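Local coordinates for protein BA42 (Bizionia argentinensis, PDB 4OA3) that is of unknown function but binds two calcium ions and consists of a single stand-alone TPM domain, at residues Gly30-His35 / Glu119-Ala124; Met49-Asn54 / Leu67-Val72; Leu103-Gly108 / Gln112-Gly117. All blocks are in the same frame, centred on the assembly; numbering follows the deposited sequence. Where two conformers were deposited one is given.

Contact 1. Residues Gly30-His35 / Glu119-Ala124. With CA (calcium ion), chain C; CA (calcium ion), chain B.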
ATOM      1  N   GLY A  30     -10.369   2.697  -4.179  1.00 16.91           N
ATOM      2  CA  GLY A  30      -9.107   3.063  -3.561  1.00 14.86           C
ATOM      3  C   GLY A  30      -7.923   2.717  -4.454  1.00 15.51           C
ATOM      4  O   GLY A  30      -8.011   1.861  -5.345  1.00 15.32           O
ATOM      5  N   GLU A  31      -6.839   3.456  -4.262  1.00 14.46           N
ATOM      6  CA  GLU A  31      -5.633   3.291  -5.066  1.00 14.01           C
ATOM      7  C   GLU A  31      -4.480   2.926  -4.182  1.00 14.74           C
ATOM      8  O   GLU A  31      -4.323   3.537  -3.122  1.00 16.49           O
ATOM      9  CB  GLU A  31      -5.347   4.563  -5.809  1.00 13.68           C
ATOM     10  CG  GLU A  31      -6.400   4.908  -6.864  1.00 13.58           C
ATOM     11  CD  GLU A  31      -6.165   4.309  -8.233  1.00 17.75           C
ATOM     12  OE1 GLU A  31      -4.981   4.064  -8.576  1.00 16.27           O
ATOM     13  OE2 GLU A  31      -7.157   4.063  -8.972  1.00 16.26           O
ATOM     14  N   ILE A  32      -3.702   1.931  -4.563  1.00 11.54           N
ATOM     15  CA  ILE A  32      -2.627   1.402  -3.725  1.00 12.46           C
ATOM     16  C   ILE A  32      -1.279   1.502  -4.391  1.00 13.27           C
ATOM     17  O   ILE A  32      -1.145   1.155  -5.546  1.00 12.76           O
ATOM     18  CB  ILE A  32      -2.910  -0.089  -3.361  1.00 14.21           C
ATOM     19  CG1 ILE A  32      -4.221  -0.223  -2.599  1.00 14.46           C
ATOM     20  CG2 ILE A  32      -1.729  -0.688  -2.569  1.00 15.21           C
ATOM     21  CD1 ILE A  32      -4.800  -1.587  -2.640  1.00 17.90           C
ATOM     22  N   ARG A  33      -0.245   1.973  -3.651  1.00 13.37           N
ATOM     23  CA  ARG A  33       1.139   1.885  -4.105  1.00 13.59           C
ATOM     24  C   ARG A  33       2.028   1.384  -3.001  1.00 13.56           C
ATOM     25  O   ARG A  33       1.707   1.518  -1.806  1.00 14.27           O
ATOM     26  CB  ARG A  33       1.718   3.218  -4.595  1.00 13.16           C
ATOM     27  CG  ARG A  33       0.970   3.753  -5.804  1.00 11.88           C
ATOM     28  CD  ARG A  33       1.694   4.879  -6.510  1.00 14.05           C
ATOM     29  NE  ARG A  33       2.922   4.372  -7.120  1.00 13.59           N
ATOM     30  CZ  ARG A  33       3.872   5.137  -7.623  1.00 15.12           C
ATOM     31  NH1 ARG A  33       3.756   6.455  -7.588  1.00 16.88           N
ATOM     32  NH2 ARG A  33       4.953   4.592  -8.149  1.00 16.56           N
ATOM     33  N   VAL A  34       3.132   0.781  -3.396  1.00 13.45           N
ATOM     34  CA  VAL A  34       4.204   0.337  -2.527  1.00 11.73           C
ATOM     35  C   VAL A  34       5.412   1.213  -2.793  1.00 13.07           C
ATOM     36  O   VAL A  34       5.727   1.501  -3.957  1.00 13.15           O
ATOM     37  CB  VAL A  34       4.554  -1.134  -2.790  1.00 13.85           C
ATOM     38  CG1 VAL A  34       5.790  -1.596  -2.021  1.00 14.59           C
ATOM     39  CG2 VAL A  34       3.376  -2.038  -2.457  1.00 14.35           C
ATOM     40  N   HIS A  35       6.106   1.610  -1.707  1.00 13.04           N
ATOM     41  CA  HIS A  35       7.386   2.309  -1.817  1.00 12.74           C
ATOM     42  C   HIS A  35       8.383   1.541  -0.978  1.00 13.77           C
ATOM     43  O   HIS A  35       8.110   1.238   0.190  1.00 14.36           O
ATOM     44  CB  HIS A  35       7.337   3.739  -1.316  1.00 13.41           C
ATOM     45  CG  HIS A  35       8.683   4.420  -1.262  1.00 15.01           C
ATOM     46  ND1 HIS A  35       9.207   5.095  -2.358  1.00 15.41           N
ATOM     47  CD2 HIS A  35       9.537   4.562  -0.220  1.00 16.80           C
ATOM     48  CE1 HIS A  35      10.339   5.648  -1.923  1.00 16.11           C
ATOM     49  NE2 HIS A  35      10.576   5.346  -0.673  1.00 16.67           N
ATOM     50  N   GLU A 119      -3.855  -7.442  -1.076  1.00 15.08           N
ATOM     51  CA  GLU A 119      -5.164  -8.080  -1.191  1.00 15.51           C
ATOM     52  C   GLU A 119      -6.085  -7.690  -0.022  1.00 17.26           C
ATOM     53  O   GLU A 119      -7.242  -7.316  -0.224  1.00 17.02           O
ATOM     54  CB  GLU A 119      -5.012  -9.598  -1.249  1.00 17.44           C
ATOM     55  CG  GLU A 119      -6.337 -10.338  -1.380  1.00 24.13           C
ATOM     56  CD  GLU A 119      -6.235 -11.849  -1.428  1.00 50.90           C
ATOM     57  OE1 GLU A 119      -5.396 -12.418  -0.691  1.00 37.61           O
ATOM     58  OE2 GLU A 119      -7.048 -12.468  -2.150  1.00 49.50           O
ATOM     59  N   LYS A 120      -5.552  -7.715   1.178  1.00 15.67           N
ATOM     60  CA  LYS A 120      -6.325  -7.351   2.370  1.00 15.58           C
ATOM     61  C   LYS A 120      -6.751  -5.886   2.323  1.00 17.20           C
ATOM     62  O   LYS A 120      -7.874  -5.529   2.694  1.00 17.89           O
ATOM     63  CB  LYS A 120      -5.514  -7.634   3.639  1.00 18.60           C
ATOM     64  CG  LYS A 120      -5.503  -9.104   3.975  1.00 30.54           C
ATOM     65  CD  LYS A 120      -6.733  -9.520   4.805  1.00 45.05           C
ATOM     66  CE  LYS A 120      -6.861 -11.022   4.975  1.00 58.19           C
ATOM     67  NZ  LYS A 120      -5.794 -11.591   5.842  1.00 74.98           N
ATOM     68  N   ALA A 121      -5.831  -5.005   1.879  1.00 15.41           N
ATOM     69  CA  ALA A 121      -6.135  -3.595   1.770  1.00 15.13           C
ATOM     70  C   ALA A 121      -7.260  -3.321   0.767  1.00 16.08           C
ATOM     71  O   ALA A 121      -8.107  -2.466   1.000  1.00 15.92           O
ATOM     72  CB  ALA A 121      -4.869  -2.812   1.410  1.00 15.04           C
ATOM     73  N   GLY A 122      -7.262  -4.005  -0.395  1.00 15.12           N
ATOM     74  CA  GLY A 122      -8.337  -3.811  -1.357  1.00 15.48           C
ATOM     75  C   GLY A 122      -9.701  -4.200  -0.799  1.00 16.78           C
ATOM     76  O   GLY A 122     -10.689  -3.492  -0.995  1.00 16.37           O
ATOM     77  N   MET A 123      -9.730  -5.286  -0.042  1.00 17.00           N
ATOM     78  CA  MET A 123     -10.965  -5.787   0.604  1.00 19.97           C
ATOM     79  C   MET A 123     -11.399  -4.835   1.732  1.00 21.43           C
ATOM     80  O   MET A 123     -12.591  -4.577   1.892  1.00 19.53           O
ATOM     81  CB  MET A 123     -10.749  -7.184   1.210  1.00 23.71           C
ATOM     82  CG  MET A 123     -10.266  -8.255   0.266  1.00 30.53           C
ATOM     83  SD  MET A 123     -11.580  -9.262  -0.399  1.00 38.67           S
ATOM     84  CE  MET A 123     -12.154  -8.122  -1.670  1.00 35.20           C
ATOM     85  N   ALA A 124     -10.446  -4.283   2.492  1.00 16.42           N
ATOM     86  CA  ALA A 124     -10.791  -3.303   3.538  1.00 16.15           C
ATOM     87  C   ALA A 124     -11.324  -2.026   2.938  1.00 19.30           C
ATOM     88  O   ALA A 124     -12.349  -1.495   3.361  1.00 18.71           O
ATOM     89  CB  ALA A 124      -9.560  -2.984   4.369  1.00 18.02           C
TER
HETATM   90 CA    CA C 202      -9.189   3.131  -9.641  1.00 16.44          CA
HETATM   91 CA    CA B 201      -3.517   2.391  -9.398  1.00 13.86          CA
HETATM   92  O   HOH W   1      -9.227   1.655  -7.776  1.00 15.61           O
HETATM   93  O   HOH W   2      -1.863   2.734  -7.694  1.00 13.55           O
HETATM   94  O   HOH W   3     -10.062   4.992  -8.316  1.00 16.20           O
HETATM   95  O   HOH W   4      -7.634   1.517 -10.705  1.00 16.32           O
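Ile32 sends its methyl CD1 down onto the backbone of helix 110-128, where it meets two neighbouring residues at once. CD1 lies 4.2 Å from Ala121 CB and 4.1 Å from Gly122 N, so the tip of one branched side chain rests where a methyl and a bare glycine leave the helix surface low. The side chain's first torsion decides which branch does this: with CG1 anti to the carbonyl carbon (chi1 -60°), the longer arm points at the helix, while CG2 lies anti to the backbone N. Ala121 answers with its CB directed at the strand, and it also touches Trp94 and Thr97.

One step back along the strand the direction reverses. Glu31 leaves the strand on the side opposite to Ile32, and its carboxylate bridges two calcium ions, one oxygen to each. OE1 binds the chain B ion at 2.4 Å, alongside Glu25, Asp137, Leu139 and Asn141; OE2 binds the chain C ion at 2.3 Å, in company with Asp135 and Ile136. A water on the chain C ion hydrogen-bonds to Gly30 O, and one on the chain B ion to Ile32 O. Adjacent residues of one strand thus do different work: Ile32 makes an apolar contact with the helix, while Glu31, with an oxygen on each ion, fixes the two metals relative to the strand.

Contact 2. Residues Met49-Asn54 / Leu67-Val72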
ATOM      1  N   MET A  49       4.469   9.939   5.079  1.00 15.88           N
ATOM      2  CA  MET A  49       3.673  11.091   4.670  1.00 17.98           C
ATOM      3  C   MET A  49       4.448  11.922   3.623  1.00 17.94           C
ATOM      4  O   MET A  49       3.862  12.303   2.617  1.00 18.08           O
ATOM      5  CB  MET A  49       3.375  11.945   5.898  1.00 22.88           C
ATOM      6  CG  MET A  49       2.472  13.092   5.628  1.00 30.01           C
ATOM      7  SD  MET A  49       1.736  13.723   7.173  1.00 38.55           S
ATOM      8  CE  MET A  49       3.131  14.353   7.947  1.00 36.24           C
ATOM      9  N   ASP A  50       5.764  12.125   3.814  1.00 15.94           N
ATOM     10  CA  ASP A  50       6.573  12.834   2.821  1.00 14.86           C
ATOM     11  C   ASP A  50       6.596  12.050   1.511  1.00 16.59           C
ATOM     12  O   ASP A  50       6.505  12.634   0.434  1.00 17.05           O
ATOM     13  CB  ASP A  50       8.022  13.052   3.312  1.00 15.56           C
ATOM     14  CG  ASP A  50       8.209  14.049   4.450  1.00 19.67           C
ATOM     15  OD1 ASP A  50       7.351  14.947   4.611  1.00 20.46           O
ATOM     16  OD2 ASP A  50       9.240  13.987   5.109  1.00 21.06           O
ATOM     17  N   VAL A  51       6.781  10.739   1.575  1.00 14.20           N
ATOM     18  CA  VAL A  51       6.800   9.941   0.347  1.00 12.67           C
ATOM     19  C   VAL A  51       5.441   9.995  -0.355  1.00 13.84           C
ATOM     20  O   VAL A  51       5.400  10.206  -1.575  1.00 13.87           O
ATOM     21  CB  VAL A  51       7.206   8.496   0.659  1.00 14.72           C
ATOM     22  CG1 VAL A  51       7.049   7.600  -0.568  1.00 13.40           C
ATOM     23  CG2 VAL A  51       8.657   8.437   1.129  1.00 15.23           C
ATOM     24  N   PHE A  52       4.362   9.858   0.385  1.00 13.14           N
ATOM     25  CA  PHE A  52       3.001   9.949  -0.170  1.00 13.03           C
ATOM     26  C   PHE A  52       2.836  11.259  -0.973  1.00 15.18           C
ATOM     27  O   PHE A  52       2.315  11.271  -2.107  1.00 14.16           O
ATOM     28  CB  PHE A  52       1.981   9.899   0.988  1.00 14.51           C
ATOM     29  CG  PHE A  52       0.547   9.783   0.562  1.00 14.95           C
ATOM     30  CD1 PHE A  52      -0.213  10.912   0.302  1.00 17.47           C
ATOM     31  CD2 PHE A  52      -0.045   8.547   0.441  1.00 15.99           C
ATOM     32  CE1 PHE A  52      -1.532  10.781  -0.132  1.00 19.05           C
ATOM     33  CE2 PHE A  52      -1.374   8.422   0.050  1.00 17.99           C
ATOM     34  CZ  PHE A  52      -2.104   9.543  -0.225  1.00 19.16           C
ATOM     35  N   HIS A  53       3.280  12.366  -0.374  1.00 13.83           N
ATOM     36  CA  HIS A  53       3.244  13.667  -1.001  1.00 14.27           C
ATOM     37  C   HIS A  53       4.121  13.752  -2.232  1.00 15.27           C
ATOM     38  O   HIS A  53       3.688  14.229  -3.281  1.00 14.92           O
ATOM     39  CB  HIS A  53       3.691  14.746  -0.013  1.00 15.52           C
ATOM     40  CG  HIS A  53       3.781  16.101  -0.623  1.00 17.20           C
ATOM     41  ND1 HIS A  53       2.639  16.816  -0.930  1.00 19.66           N
ATOM     42  CD2 HIS A  53       4.865  16.816  -1.007  1.00 19.01           C
ATOM     43  CE1 HIS A  53       3.068  17.959  -1.448  1.00 19.25           C
ATOM     44  NE2 HIS A  53       4.393  17.987  -1.541  1.00 19.55           N
ATOM     45  N   ASN A  54       5.326  13.264  -2.114  0.50 14.22           N
ATOM     46  CA  ASN A  54       6.254  13.357  -3.214  0.50 13.71           C
ATOM     47  C   ASN A  54       5.879  12.455  -4.410  0.50 15.87           C
ATOM     48  O   ASN A  54       6.243  12.783  -5.537  0.50 15.87           O
ATOM     49  CB  ASN A  54       7.671  13.182  -2.711  0.50 15.58           C
ATOM     50  CG  ASN A  54       8.142  14.469  -2.088  0.50 21.54           C
ATOM     51  OD1 ASN A  54       8.690  15.312  -2.801  0.50 19.42           O
ATOM     52  ND2 ASN A  54       7.805  14.732  -0.817  0.50 15.17           N
ATOM     53  N   LEU A  67      -0.497   4.303   0.731  1.00 12.83           N
ATOM     54  CA  LEU A  67       0.877   3.919   0.516  1.00 12.46           C
ATOM     55  C   LEU A  67       1.256   2.859   1.537  1.00 14.55           C
ATOM     56  O   LEU A  67       1.061   3.055   2.743  1.00 14.06           O
ATOM     57  CB  LEU A  67       1.816   5.130   0.714  1.00 12.70           C
ATOM     58  CG  LEU A  67       3.307   4.842   0.579  1.00 14.99           C
ATOM     59  CD1 LEU A  67       3.665   4.366  -0.818  1.00 15.89           C
ATOM     60  CD2 LEU A  67       4.117   6.087   0.915  1.00 16.32           C
ATOM     61  N   ILE A  68       1.808   1.749   1.061  1.00 12.54           N
ATOM     62  CA  ILE A  68       2.484   0.753   1.859  1.00 12.58           C
ATOM     63  C   ILE A  68       3.973   1.076   1.741  1.00 14.57           C
ATOM     64  O   ILE A  68       4.608   0.833   0.722  1.00 13.71           O
ATOM     65  CB  ILE A  68       2.188  -0.672   1.418  1.00 15.25           C
ATOM     66  CG1 ILE A  68       0.693  -0.937   1.521  1.00 15.38           C
ATOM     67  CG2 ILE A  68       2.999  -1.686   2.266  1.00 16.95           C
ATOM     68  CD1 ILE A  68       0.266  -2.322   0.903  1.00 16.39           C
ATOM     69  N   TYR A  69       4.485   1.703   2.778  1.00 14.20           N
ATOM     70  CA  TYR A  69       5.876   2.128   2.858  1.00 14.23           C
ATOM     71  C   TYR A  69       6.707   1.082   3.587  1.00 15.23           C
ATOM     72  O   TYR A  69       6.333   0.694   4.697  1.00 15.26           O
ATOM     73  CB  TYR A  69       5.929   3.471   3.601  1.00 14.91           C
ATOM     74  CG  TYR A  69       7.314   3.886   3.994  1.00 15.48           C
ATOM     75  CD1 TYR A  69       7.866   3.466   5.195  1.00 16.71           C
ATOM     76  CD2 TYR A  69       8.102   4.639   3.144  1.00 15.14           C
ATOM     77  CE1 TYR A  69       9.174   3.766   5.531  1.00 17.41           C
ATOM     78  CE2 TYR A  69       9.385   5.018   3.510  1.00 15.69           C
ATOM     79  CZ  TYR A  69       9.953   4.479   4.654  1.00 16.02           C
ATOM     80  OH  TYR A  69      11.217   4.787   5.104  1.00 17.61           O
ATOM     81  N   VAL A  70       7.784   0.641   2.993  1.00 14.50           N
ATOM     82  CA  VAL A  70       8.661  -0.342   3.598  1.00 14.65           C
ATOM     83  C   VAL A  70      10.103   0.130   3.678  1.00 17.86           C
ATOM     84  O   VAL A  70      10.662   0.565   2.686  1.00 17.01           O
ATOM     85  CB  VAL A  70       8.595  -1.688   2.865  1.00 19.96           C
ATOM     86  CG1 VAL A  70       9.371  -2.765   3.621  1.00 20.74           C
ATOM     87  CG2 VAL A  70       7.149  -2.123   2.631  1.00 20.49           C
ATOM     88  N   ALA A  71      10.690  -0.022   4.877  1.00 18.32           N
ATOM     89  CA  ALA A  71      12.105   0.197   5.140  1.00 20.01           C
ATOM     90  C   ALA A  71      12.695  -1.214   5.162  1.00 23.98           C
ATOM     91  O   ALA A  71      12.514  -1.933   6.139  1.00 24.10           O
ATOM     92  CB  ALA A  71      12.298   0.899   6.482  1.00 21.35           C
ATOM     93  N   VAL A  72      13.360  -1.604   4.077  1.00 23.84           N
ATOM     94  CA  VAL A  72      13.779  -2.998   3.864  1.00 26.49           C
ATOM     95  C   VAL A  72      14.891  -3.507   4.794  1.00 34.53           C
ATOM     96  O   VAL A  72      14.817  -4.665   5.203  1.00 35.87           O
ATOM     97  CB  VAL A  72      14.073  -3.291   2.375  1.00 30.76           C
ATOM     98  CG1 VAL A  72      14.393  -4.775   2.167  1.00 31.96           C
ATOM     99  CG2 VAL A  72      12.885  -2.879   1.500  1.00 29.73           C
TER
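Leu67 packs into the helix of a beta-alpha-beta crossover, the unit in which strand 31-37, helix 44-54 and strand 65-71 follow one another and the two strands lie parallel as neighbours in the sheet. The helix segment passes over the strand segment with their axes 9.4 Å apart at closest approach and their directions 125° from one another, and the two are joined by apolar side chains.

Leu67 CB sits at the edge of the Phe52 ring, close to the ring plane, 3.9 Å from Phe52 CD2. From there CG lies anti to the backbone N (chi1 177°), which carries the isobutyl end away from the strand and up to the helix, and the two methyls part company. CD1 turns back over the neighbouring strand, 3.6 Å from Arg33 O. CD2 goes to the helix and does most of the touching: it lies 3.6 Å from Val51 CG1, and 3.8 Å from Phe52 N, so it presses against helix backbone as well as side chain. Val51 and Leu67 meet at about a right angle, whereas the Phe52 and Leu67 side chains slide past each other in opposite senses.

Phe52 reaches beyond this pair to the ring of Tyr80 on strand 76-81 and to Met57, which also touches Leu67. Tyr69, two residues along the strand, projects from the same face; its hydroxyl is hydrogen-bonded to Glu37 and Ser40, which fixes the outer end of the ring. The two methyls of Val51 are shared out between different neighbours. Val51 CG1 also packs 3.6 Å from His35 CG, while Val51 CG2 approaches the Tyr69 ring obliquely, 4.2 Å from Tyr69 CE2.

Contact 3. Residues Leu103-Gly108 / Gln112-Gly117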
ATOM      1  N   LEU A 103       2.816 -11.264   9.174  1.00 18.95           N
ATOM      2  CA  LEU A 103       2.846 -12.722   9.211  1.00 18.99           C
ATOM      3  C   LEU A 103       3.855 -13.262   8.228  1.00 21.21           C
ATOM      4  O   LEU A 103       4.586 -14.211   8.524  1.00 22.16           O
ATOM      5  CB  LEU A 103       1.459 -13.268   8.900  1.00 18.19           C
ATOM      6  CG  LEU A 103       1.339 -14.792   8.799  1.00 19.34           C
ATOM      7  CD1 LEU A 103       1.705 -15.481  10.137  1.00 18.61           C
ATOM      8  CD2 LEU A 103      -0.054 -15.185   8.366  1.00 21.46           C
ATOM      9  N   GLN A 104       3.901 -12.680   7.017  1.00 18.52           N
ATOM     10  CA  GLN A 104       4.832 -13.159   6.023  1.00 18.12           C
ATOM     11  C   GLN A 104       6.221 -12.584   6.230  1.00 21.51           C
ATOM     12  O   GLN A 104       7.183 -13.318   6.052  1.00 20.56           O
ATOM     13  CB  GLN A 104       4.337 -12.812   4.621  1.00 18.46           C
ATOM     14  CG  GLN A 104       2.968 -13.362   4.275  1.00 19.25           C
ATOM     15  CD  GLN A 104       2.924 -14.851   4.458  1.00 20.94           C
ATOM     16  OE1 GLN A 104       3.861 -15.572   4.086  1.00 19.81           O
ATOM     17  NE2 GLN A 104       1.864 -15.332   5.092  1.00 20.66           N
ATOM     18  N   PHE A 105       6.334 -11.316   6.634  1.00 20.94           N
ATOM     19  CA  PHE A 105       7.661 -10.718   6.849  1.00 21.87           C
ATOM     20  C   PHE A 105       8.425 -11.421   7.955  1.00 30.86           C
ATOM     21  O   PHE A 105       9.621 -11.616   7.796  1.00 31.69           O
ATOM     22  CB  PHE A 105       7.570  -9.217   7.170  1.00 23.03           C
ATOM     23  CG  PHE A 105       7.354  -8.246   6.038  1.00 23.47           C
ATOM     24  CD1 PHE A 105       7.078  -8.695   4.751  1.00 23.77           C
ATOM     25  CD2 PHE A 105       7.464  -6.879   6.249  1.00 25.06           C
ATOM     26  CE1 PHE A 105       6.922  -7.788   3.701  1.00 24.00           C
ATOM     27  CE2 PHE A 105       7.269  -5.978   5.205  1.00 26.44           C
ATOM     28  CZ  PHE A 105       6.976  -6.441   3.941  1.00 23.13           C
ATOM     29  N   LYS A 106       7.740 -11.880   9.016  1.00 28.17           N
ATOM     30  CA  LYS A 106       8.424 -12.577  10.111  1.00 29.82           C
ATOM     31  C   LYS A 106       8.945 -13.946   9.694  1.00 33.79           C
ATOM     32  O   LYS A 106       9.836 -14.464  10.359  1.00 34.59           O
ATOM     33  CB  LYS A 106       7.570 -12.626  11.380  1.00 33.16           C
ATOM     34  CG  LYS A 106       6.599 -13.767  11.486  1.00 37.96           C
ATOM     35  CD  LYS A 106       5.461 -13.413  12.432  1.00 52.95           C
ATOM     36  CE  LYS A 106       4.866 -14.628  13.097  1.00 64.79           C
ATOM     37  NZ  LYS A 106       3.663 -14.293  13.907  1.00 78.09           N
ATOM     38  N   GLN A 107       8.442 -14.513   8.574  1.00 27.26           N
ATOM     39  CA  GLN A 107       8.904 -15.771   8.010  1.00 26.18           C
ATOM     40  C   GLN A 107       9.901 -15.608   6.838  1.00 30.08           C
ATOM     41  O   GLN A 107      10.259 -16.602   6.211  1.00 30.17           O
ATOM     42  CB  GLN A 107       7.707 -16.566   7.477  1.00 26.63           C
ATOM     43  CG  GLN A 107       6.691 -16.949   8.523  1.00 28.69           C
ATOM     44  CD  GLN A 107       5.569 -17.703   7.874  1.00 30.18           C
ATOM     45  OE1 GLN A 107       5.677 -18.901   7.594  1.00 32.95           O
ATOM     46  NE2 GLN A 107       4.451 -17.038   7.630  1.00 23.50           N
ATOM     47  N   GLY A 108      10.283 -14.379   6.510  1.00 28.23           N
ATOM     48  CA  GLY A 108      11.189 -14.110   5.399  1.00 28.40           C
ATOM     49  C   GLY A 108      10.529 -14.154   4.033  1.00 30.81           C
ATOM     50  O   GLY A 108      11.213 -14.319   3.020  1.00 30.51           O
ATOM     51  N   GLN A 112       5.467 -12.272  -0.592  1.00 18.25           N
ATOM     52  CA  GLN A 112       4.150 -12.705  -0.156  1.00 17.84           C
ATOM     53  C   GLN A 112       3.500 -11.769   0.855  1.00 16.22           C
ATOM     54  O   GLN A 112       2.279 -11.598   0.846  1.00 16.28           O
ATOM     55  CB  GLN A 112       4.192 -14.144   0.410  1.00 19.55           C
ATOM     56  CG  GLN A 112       2.835 -14.821   0.360  1.00 22.36           C
ATOM     57  CD  GLN A 112       2.324 -14.961  -1.060  1.00 21.31           C
ATOM     58  OE1 GLN A 112       3.031 -15.458  -1.946  1.00 26.39           O
ATOM     59  NE2 GLN A 112       1.115 -14.498  -1.320  1.00 22.09           N
ATOM     60  N   GLY A 113       4.290 -11.163   1.709  1.00 15.73           N
ATOM     61  CA  GLY A 113       3.753 -10.188   2.644  1.00 14.98           C
ATOM     62  C   GLY A 113       3.128  -9.014   1.923  1.00 17.06           C
ATOM     63  O   GLY A 113       2.048  -8.544   2.274  1.00 16.52           O
ATOM     64  N   LEU A 114       3.828  -8.518   0.883  1.00 16.06           N
ATOM     65  CA  LEU A 114       3.263  -7.388   0.153  1.00 15.70           C
ATOM     66  C   LEU A 114       2.031  -7.809  -0.616  1.00 15.52           C
ATOM     67  O   LEU A 114       1.040  -7.093  -0.608  1.00 14.69           O
ATOM     68  CB  LEU A 114       4.308  -6.818  -0.787  1.00 15.63           C
ATOM     69  CG  LEU A 114       5.453  -6.092  -0.057  1.00 18.47           C
ATOM     70  CD1 LEU A 114       6.554  -5.696  -1.019  1.00 17.78           C
ATOM     71  CD2 LEU A 114       4.921  -4.838   0.682  1.00 21.43           C
ATOM     72  N   VAL A 115       2.053  -8.962  -1.278  1.00 15.49           N
ATOM     73  CA  VAL A 115       0.871  -9.411  -2.021  1.00 14.83           C
ATOM     74  C   VAL A 115      -0.315  -9.587  -1.091  1.00 16.77           C
ATOM     75  O   VAL A 115      -1.427  -9.147  -1.394  1.00 16.02           O
ATOM     76  CB  VAL A 115       1.178 -10.722  -2.759  1.00 17.27           C
ATOM     77  CG1 VAL A 115      -0.105 -11.408  -3.260  1.00 17.57           C
ATOM     78  CG2 VAL A 115       2.138 -10.461  -3.922  1.00 16.70           C
ATOM     79  N   ASP A 116      -0.086 -10.248   0.047  1.00 16.47           N
ATOM     80  CA  ASP A 116      -1.169 -10.482   1.010  1.00 16.96           C
ATOM     81  C   ASP A 116      -1.715  -9.215   1.627  1.00 15.81           C
ATOM     82  O   ASP A 116      -2.934  -9.075   1.809  1.00 17.40           O
ATOM     83  CB  ASP A 116      -0.704 -11.424   2.119  1.00 18.47           C
ATOM     84  CG  ASP A 116      -0.482 -12.854   1.674  1.00 22.62           C
ATOM     85  OD1 ASP A 116      -0.802 -13.184   0.486  1.00 21.10           O
ATOM     86  OD2 ASP A 116       0.004 -13.646   2.490  1.00 20.24           O
ATOM     87  N   GLY A 117      -0.835  -8.251   1.901  1.00 14.79           N
ATOM     88  CA  GLY A 117      -1.264  -6.968   2.407  1.00 14.68           C
ATOM     89  C   GLY A 117      -2.075  -6.207   1.390  1.00 15.26           C
ATOM     90  O   GLY A 117      -3.077  -5.594   1.730  1.00 15.71           O
TER
HETATM   91  O   HOH W   5      -0.309 -13.235   5.156  1.00 17.88           O
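Asp116 OD2 takes a hydrogen bond of 2.7 Å from a water, and the same water accepts one of 3.0 Å from Gln104 NE2, tying the two helices together through a single bridging molecule. The other carboxylate oxygen is held from within its own helix: Gln112 NE2 reaches Asp116 OD1 at 2.9 Å with a nearly straight N-H (166°), coming from above the carboxylate plane. With each oxygen engaged, the carboxylate is restrained from turning.

Gln104 packs against both residues, running beside Gln112 and crossing Asp116 at about a right angle. With CG anti to the carbonyl carbon (chi1 -58°), Gln104 CG comes within 3.5 Å of Asp116 OD2; the bend at chi2 then lays the amide beside Gln112, the two amide planes nearly perpendicular. OE1 of Gln104 has its own partner in Asn109 ND2, in the connection between the helices. Shortening Gln104 to an alanine would probably cost Asn109 ND2 this acceptor and the water its donor, breaking the water-mediated tie between Asp116 and the first helix.

The tightest approach is of side chain to backbone: Gln104 CB lies 3.3 Å from Gly113 CA. A CB on Gly113 would run into Phe105 CD1, so the absence of a side chain is what lets the helices come this near. Gly108, with positive phi, completes a Schellman motif where the chain leaves the first helix.

On the buried side Phe105 CZ touches Leu114 CD2 at 4.2 Å. The Phe105 ring also meets Phe110, from the start of the second helix, and Phe77 on strand 76-81, while Leu114 packs on Ile17 of helix 11-24 and on Ile68 and Val70 of strand 65-71. This helical hairpin therefore lies with its apolar side against sheet and helix.

Contacts 1 and 2 are buried and lean on the same sheet from opposite faces: helix 110-128 lies against one, helix 44-54 against the other, and the two strands are neighbours, with Arg33 O probably accepting from Ile68 N. Contact 3 is only partly buried and joins two helices to each other. It shares helix 110-128 with contact 1, and its Leu114 meets Val34 of that contact and Ile68 and Val70 of the contact 2 strand. The chemistry follows the place: contact 2 packs apolar groups, contact 1 sets a small apolar contact one residue from a calcium-bridging carboxylate, and contact 3 pairs a hydrophobic inner side with amides, a carboxylate and water on its outer one.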